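Local coordinates for OsmC family protein (Rhodothermus marinus, PDB 5CML) that probably hydrolyses carboxyl esters through its N-terminal alpha/beta-hydrolase domain, the part modelled here, which the full-length protein joins to an OsmC domain, at residues L20-F34 and I50-F64. Numbering follows the deposited sequence.
Sequences LDLPVDTQPVAYALF and ISRALTTQGYAVLRF
R63 grips the carboxylate of D21 side-on: NH2 gives a nearly straight bond of 2.9 Å to the syn lone pair of OD1, while NE reaches OD2 at 2.8 Å, also from the syn side but well out of the carboxylate plane. The carboxylate and guanidinium planes stand 37° apart, so the salt bridge is twisted. S51 OG, anti to the backbone N (chi1 -163°), drops from helix 50-56 onto the same OD2; at 2.4 Å the contact is too short to be taken at face value. With a leucine in place of R63, this buried carboxylate would probably lose its counter-charge and both nitrogens that hold its rotation. Strand 59-64 runs between strands 20-22 and 30-34, antiparallel to the first and parallel to the second; the latter pairing belongs to a beta-alpha-beta crossover of the alpha/beta-hydrolase sheet, with helix 50-56 in the connection. F34, on the helix side, turns its CE2 to I50 CG2 at 3.6 Å, and V61 CG1 meets its CB. On the other face, A60 CB lies against Y31 CD2 (3.4 Å). At the helix's C-terminal end G58 closes a Schellman motif, and its carbonyl accepts V29 N. V29 CG1, set between backbone N and carbonyl carbon (chi1 60°), sits over the centre of the Y59 ring, whose hydroxyl bonds to G245 O.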
loop_
_atom_site.group_PDB
_atom_site.type_symbol
_atom_site.label_atom_id
_atom_site.label_comp_id
_atom_site.label_asym_id
_atom_site.label_seq_id
_atom_site.Cartn_x
_atom_site.Cartn_y
_atom_site.Cartn_z
ATOM N N LEU A 20 13.991 -4.254 0.704
ATOM C CA LEU A 20 14.233 -3.474 -0.497
ATOM C C LEU A 20 14.616 -4.412 -1.637
ATOM O O LEU A 20 15.612 -5.122 -1.559
ATOM C CB LEU A 20 15.339 -2.440 -0.250
ATOM C CG LEU A 20 15.729 -1.590 -1.453
ATOM C CD1 LEU A 20 14.563 -0.748 -1.920
ATOM C CD2 LEU A 20 16.934 -0.727 -1.109
ATOM N N ASP A 21 13.790 -4.430 -2.672
ATOM C CA ASP A 21 13.986 -5.290 -3.830
ATOM C C ASP A 21 14.539 -4.440 -4.964
ATOM O O ASP A 21 13.922 -3.436 -5.344
ATOM C CB ASP A 21 12.660 -5.933 -4.255
ATOM C CG ASP A 21 12.056 -6.839 -3.184
ATOM O OD1 ASP A 21 12.751 -7.252 -2.244
ATOM O OD2 ASP A 21 10.856 -7.162 -3.289
ATOM N N LEU A 22 15.733 -4.787 -5.443
ATOM C CA LEU A 22 16.447 -3.976 -6.416
ATOM C C LEU A 22 16.469 -4.656 -7.782
ATOM O O LEU A 22 16.566 -5.878 -7.854
ATOM C CB LEU A 22 17.878 -3.741 -5.934
ATOM C CG LEU A 22 17.990 -2.938 -4.628
ATOM C CD1 LEU A 22 19.346 -3.100 -4.036
ATOM C CD2 LEU A 22 17.694 -1.459 -4.856
ATOM N N PRO A 23 16.401 -3.874 -8.872
ATOM C CA PRO A 23 16.428 -4.472 -10.208
ATOM C C PRO A 23 17.868 -4.715 -10.672
ATOM O O PRO A 23 18.818 -4.283 -9.989
ATOM C CB PRO A 23 15.761 -3.409 -11.062
ATOM C CG PRO A 23 16.174 -2.159 -10.462
ATOM C CD PRO A 23 16.207 -2.416 -8.958
ATOM N N VAL A 24 18.019 -5.338 -11.836
ATOM C CA VAL A 24 19.323 -5.462 -12.487
ATOM C C VAL A 24 19.871 -4.093 -12.907
ATOM O O VAL A 24 21.082 -3.844 -12.811
ATOM C CB VAL A 24 19.211 -6.414 -13.719
ATOM C CG1 VAL A 24 20.474 -6.444 -14.543
ATOM C CG2 VAL A 24 18.916 -7.790 -13.225
ATOM N N ASP A 25 18.994 -3.227 -13.399
ATOM C CA ASP A 25 19.355 -1.857 -13.736
ATOM C C ASP A 25 20.137 -1.216 -12.576
ATOM O O ASP A 25 19.640 -1.165 -11.458
ATOM C CB ASP A 25 18.105 -1.005 -14.025
ATOM C CG ASP A 25 17.056 -1.712 -14.922
ATOM O OD1 ASP A 25 16.532 -1.034 -15.846
ATOM O OD2 ASP A 25 16.704 -2.902 -14.682
ATOM N N THR A 26 21.355 -0.736 -12.824
ATOM C CA THR A 26 22.085 -0.030 -11.774
ATOM C C THR A 26 21.316 1.197 -11.292
ATOM O O THR A 26 21.256 1.462 -10.082
ATOM C CB THR A 26 23.493 0.390 -12.256
ATOM O OG1 THR A 26 23.395 1.093 -13.505
ATOM C CG2 THR A 26 24.330 -0.817 -12.460
ATOM N N GLN A 27 20.716 1.929 -12.228
ATOM C CA GLN A 27 19.788 3.014 -11.883
ATOM C C GLN A 27 18.354 2.563 -12.133
ATOM O O GLN A 27 17.958 2.372 -13.279
ATOM C CB GLN A 27 20.072 4.278 -12.698
ATOM C CG GLN A 27 19.170 5.461 -12.303
ATOM C CD GLN A 27 19.335 5.875 -10.842
ATOM O OE1 GLN A 27 18.355 6.129 -10.131
ATOM N NE2 GLN A 27 20.576 5.958 -10.393
ATOM N N PRO A 28 17.564 2.392 -11.063
ATOM C CA PRO A 28 16.169 1.973 -11.271
ATOM C C PRO A 28 15.361 3.015 -12.012
ATOM O O PRO A 28 15.651 4.219 -11.903
ATOM C CB PRO A 28 15.637 1.787 -9.840
ATOM C CG PRO A 28 16.882 1.547 -9.018
ATOM C CD PRO A 28 17.933 2.400 -9.639
ATOM N N VAL A 29 14.347 2.559 -12.746
ATOM C CA VAL A 29 13.456 3.475 -13.433
ATOM C C VAL A 29 12.793 4.376 -12.395
ATOM O O VAL A 29 12.512 5.542 -12.657
ATOM C CB VAL A 29 12.379 2.741 -14.245
ATOM C CG1 VAL A 29 11.529 1.873 -13.374
ATOM C CG2 VAL A 29 11.500 3.721 -15.011
ATOM N N ALA A 30 12.530 3.806 -11.224
ATOM C CA ALA A 30 11.927 4.527 -10.114
ATOM C C ALA A 30 11.997 3.657 -8.867
ATOM O O ALA A 30 12.136 2.432 -8.964
ATOM C CB ALA A 30 10.460 4.922 -10.413
ATOM N N TYR A 31 11.898 4.298 -7.708
ATOM C CA TYR A 31 11.699 3.603 -6.450
ATOM C C TYR A 31 10.213 3.675 -6.090
ATOM O O TYR A 31 9.587 4.734 -6.234
ATOM C CB TYR A 31 12.549 4.219 -5.318
ATOM C CG TYR A 31 14.032 3.959 -5.482
ATOM C CD1 TYR A 31 14.791 4.699 -6.381
ATOM C CD2 TYR A 31 14.662 2.964 -4.757
ATOM C CE1 TYR A 31 16.144 4.454 -6.547
ATOM C CE2 TYR A 31 16.007 2.699 -4.935
ATOM C CZ TYR A 31 16.744 3.463 -5.818
ATOM O OH TYR A 31 18.103 3.226 -5.984
ATOM N N ALA A 32 9.675 2.552 -5.630
ATOM C CA ALA A 32 8.281 2.458 -5.217
ATOM C C ALA A 32 8.236 2.098 -3.755
ATOM O O ALA A 32 9.003 1.256 -3.305
ATOM C CB ALA A 32 7.530 1.417 -6.038
ATOM N N LEU A 33 7.318 2.718 -3.016
ATOM C CA LEU A 33 7.001 2.311 -1.656
ATOM C C LEU A 33 5.750 1.473 -1.752
ATOM O O LEU A 33 4.764 1.904 -2.351
ATOM C CB LEU A 33 6.771 3.518 -0.730
ATOM C CG LEU A 33 6.248 3.187 0.672
ATOM C CD1 LEU A 33 7.285 2.347 1.407
ATOM C CD2 LEU A 33 5.893 4.454 1.489
ATOM N N PHE A 34 5.806 0.278 -1.188
ATOM C CA PHE A 34 4.709 -0.684 -1.283
ATOM C C PHE A 34 4.270 -1.061 0.121
ATOM O O PHE A 34 4.884 -1.916 0.768
ATOM C CB PHE A 34 5.171 -1.906 -2.089
ATOM C CG PHE A 34 4.098 -2.927 -2.393
ATOM C CD1 PHE A 34 2.760 -2.711 -2.113
ATOM C CD2 PHE A 34 4.464 -4.129 -2.987
ATOM C CE1 PHE A 34 1.799 -3.679 -2.421
ATOM C CE2 PHE A 34 3.517 -5.099 -3.304
ATOM C CZ PHE A 34 2.175 -4.869 -3.016
ATOM N N ILE A 50 4.526 -9.806 -6.715
ATOM C CA ILE A 50 4.266 -8.466 -7.235
ATOM C C ILE A 50 5.583 -7.710 -7.362
ATOM O O ILE A 50 5.870 -7.082 -8.388
ATOM C CB ILE A 50 3.323 -7.677 -6.340
ATOM C CG1 ILE A 50 1.926 -8.311 -6.401
ATOM C CG2 ILE A 50 3.289 -6.210 -6.746
ATOM C CD1 ILE A 50 0.969 -7.804 -5.316
ATOM N N SER A 51 6.377 -7.770 -6.304
ATOM C CA SER A 51 7.629 -7.052 -6.274
ATOM C C SER A 51 8.568 -7.531 -7.381
ATOM O O SER A 51 9.213 -6.728 -8.046
ATOM C CB SER A 51 8.282 -7.198 -4.901
ATOM O OG SER A 51 9.260 -6.214 -4.758
ATOM N N ARG A 52 8.607 -8.837 -7.607
ATOM C CA ARG A 52 9.449 -9.404 -8.650
ATOM C C ARG A 52 8.998 -8.927 -10.046
ATOM O O ARG A 52 9.814 -8.605 -10.892
ATOM C CB ARG A 52 9.440 -10.921 -8.550
ATOM C CG ARG A 52 10.423 -11.534 -9.413
ATOM C CD ARG A 52 10.669 -12.976 -9.065
ATOM N NE ARG A 52 9.480 -13.804 -9.182
ATOM C CZ ARG A 52 8.850 -14.387 -8.163
ATOM N NH1 ARG A 52 9.295 -14.263 -6.915
ATOM N NH2 ARG A 52 7.773 -15.116 -8.394
ATOM N N ALA A 53 7.693 -8.811 -10.272
ATOM C CA ALA A 53 7.241 -8.295 -11.548
ATOM C C ALA A 53 7.738 -6.871 -11.770
ATOM O O ALA A 53 8.099 -6.499 -12.884
ATOM C CB ALA A 53 5.694 -8.352 -11.632
ATOM N N LEU A 54 7.733 -6.069 -10.707
ATOM C CA LEU A 54 8.195 -4.689 -10.795
ATOM C C LEU A 54 9.712 -4.620 -11.016
ATOM O O LEU A 54 10.179 -3.861 -11.864
ATOM C CB LEU A 54 7.788 -3.922 -9.536
ATOM C CG LEU A 54 6.270 -3.771 -9.378
ATOM C CD1 LEU A 54 5.920 -3.173 -8.033
ATOM C CD2 LEU A 54 5.693 -2.911 -10.472
ATOM N N THR A 55 10.492 -5.399 -10.278
ATOM C CA THR A 55 11.936 -5.351 -10.501
ATOM C C THR A 55 12.333 -5.819 -11.905
ATOM O O THR A 55 13.301 -5.305 -12.481
ATOM C CB THR A 55 12.716 -6.159 -9.436
ATOM O OG1 THR A 55 12.262 -7.512 -9.385
ATOM C CG2 THR A 55 12.573 -5.534 -8.064
ATOM N N THR A 56 11.560 -6.737 -12.471
ATOM C CA THR A 56 11.783 -7.208 -13.838
ATOM C C THR A 56 11.688 -6.048 -14.835
ATOM O O THR A 56 12.375 -6.032 -15.863
ATOM C CB THR A 56 10.753 -8.297 -14.190
ATOM O OG1 THR A 56 11.047 -9.484 -13.438
ATOM C CG2 THR A 56 10.751 -8.632 -15.699
ATOM N N GLN A 57 10.839 -5.079 -14.510
ATOM C CA GLN A 57 10.624 -3.917 -15.357
ATOM C C GLN A 57 11.533 -2.753 -14.997
ATOM O O GLN A 57 11.415 -1.663 -15.576
ATOM C CB GLN A 57 9.163 -3.468 -15.265
ATOM C CG GLN A 57 8.211 -4.461 -15.886
ATOM C CD GLN A 57 6.811 -3.921 -15.974
ATOM O OE1 GLN A 57 6.604 -2.745 -16.257
ATOM N NE2 GLN A 57 5.843 -4.770 -15.719
ATOM N N GLY A 58 12.425 -2.970 -14.036
ATOM C CA GLY A 58 13.431 -1.976 -13.708
ATOM C C GLY A 58 13.158 -1.128 -12.479
ATOM O O GLY A 58 13.919 -0.207 -12.176
ATOM N N TYR A 59 12.075 -1.422 -11.766
ATOM C CA TYR A 59 11.764 -0.686 -10.537
ATOM C C TYR A 59 12.539 -1.219 -9.349
ATOM O O TYR A 59 12.893 -2.400 -9.305
ATOM C CB TYR A 59 10.274 -0.783 -10.198
ATOM C CG TYR A 59 9.330 -0.135 -11.165
ATOM C CD1 TYR A 59 8.888 -0.809 -12.293
ATOM C CD2 TYR A 59 8.821 1.134 -10.912
ATOM C CE1 TYR A 59 7.982 -0.222 -13.162
ATOM C CE2 TYR A 59 7.924 1.735 -11.769
ATOM C CZ TYR A 59 7.506 1.047 -12.901
ATOM O OH TYR A 59 6.621 1.626 -13.772
ATOM N N ALA A 60 12.789 -0.345 -8.374
ATOM C CA ALA A 60 13.168 -0.788 -7.046
ATOM C C ALA A 60 11.944 -0.657 -6.177
ATOM O O ALA A 60 11.191 0.301 -6.327
ATOM C CB ALA A 60 14.353 0.042 -6.483
ATOM N N VAL A 61 11.760 -1.599 -5.261
ATOM C CA VAL A 61 10.539 -1.653 -4.445
ATOM C C VAL A 61 10.880 -1.798 -2.963
ATOM O O VAL A 61 11.554 -2.764 -2.570
ATOM C CB VAL A 61 9.626 -2.844 -4.859
ATOM C CG1 VAL A 61 8.343 -2.825 -4.053
ATOM C CG2 VAL A 61 9.271 -2.816 -6.349
ATOM N N LEU A 62 10.420 -0.845 -2.152
ATOM C CA LEU A 62 10.530 -0.954 -0.700
ATOM C C LEU A 62 9.208 -1.508 -0.173
ATOM O O LEU A 62 8.176 -0.825 -0.179
ATOM C CB LEU A 62 10.849 0.392 -0.050
ATOM C CG LEU A 62 11.094 0.359 1.467
ATOM C CD1 LEU A 62 12.392 -0.396 1.800
ATOM C CD2 LEU A 62 11.161 1.754 2.028
ATOM N N ARG A 63 9.254 -2.746 0.293
ATOM C CA ARG A 63 8.086 -3.392 0.864
ATOM C C ARG A 63 7.990 -3.051 2.325
ATOM O O ARG A 63 8.906 -3.326 3.105
ATOM C CB ARG A 63 8.173 -4.897 0.687
ATOM C CG ARG A 63 8.043 -5.330 -0.737
ATOM C CD ARG A 63 8.062 -6.812 -0.839
ATOM N NE ARG A 63 9.414 -7.361 -0.935
ATOM C CZ ARG A 63 9.892 -8.327 -0.160
ATOM N NH1 ARG A 63 9.157 -8.829 0.838
ATOM N NH2 ARG A 63 11.123 -8.775 -0.374
ATOM N N PHE A 64 6.876 -2.432 2.688
ATOM C CA PHE A 64 6.642 -2.040 4.058
ATOM C C PHE A 64 5.451 -2.816 4.579
ATOM O O PHE A 64 4.350 -2.709 4.044
ATOM C CB PHE A 64 6.400 -0.541 4.153
ATOM C CG PHE A 64 6.128 -0.073 5.538
ATOM C CD1 PHE A 64 7.174 0.222 6.393
ATOM C CD2 PHE A 64 4.827 0.051 5.999
ATOM C CE1 PHE A 64 6.932 0.653 7.677
ATOM C CE2 PHE A 64 4.577 0.484 7.291
ATOM C CZ PHE A 64 5.630 0.779 8.126
HETATM O O HOH W 1 15.685 -6.266 -13.290
HETATM O O HOH W 2 14.368 -3.468 -16.816
#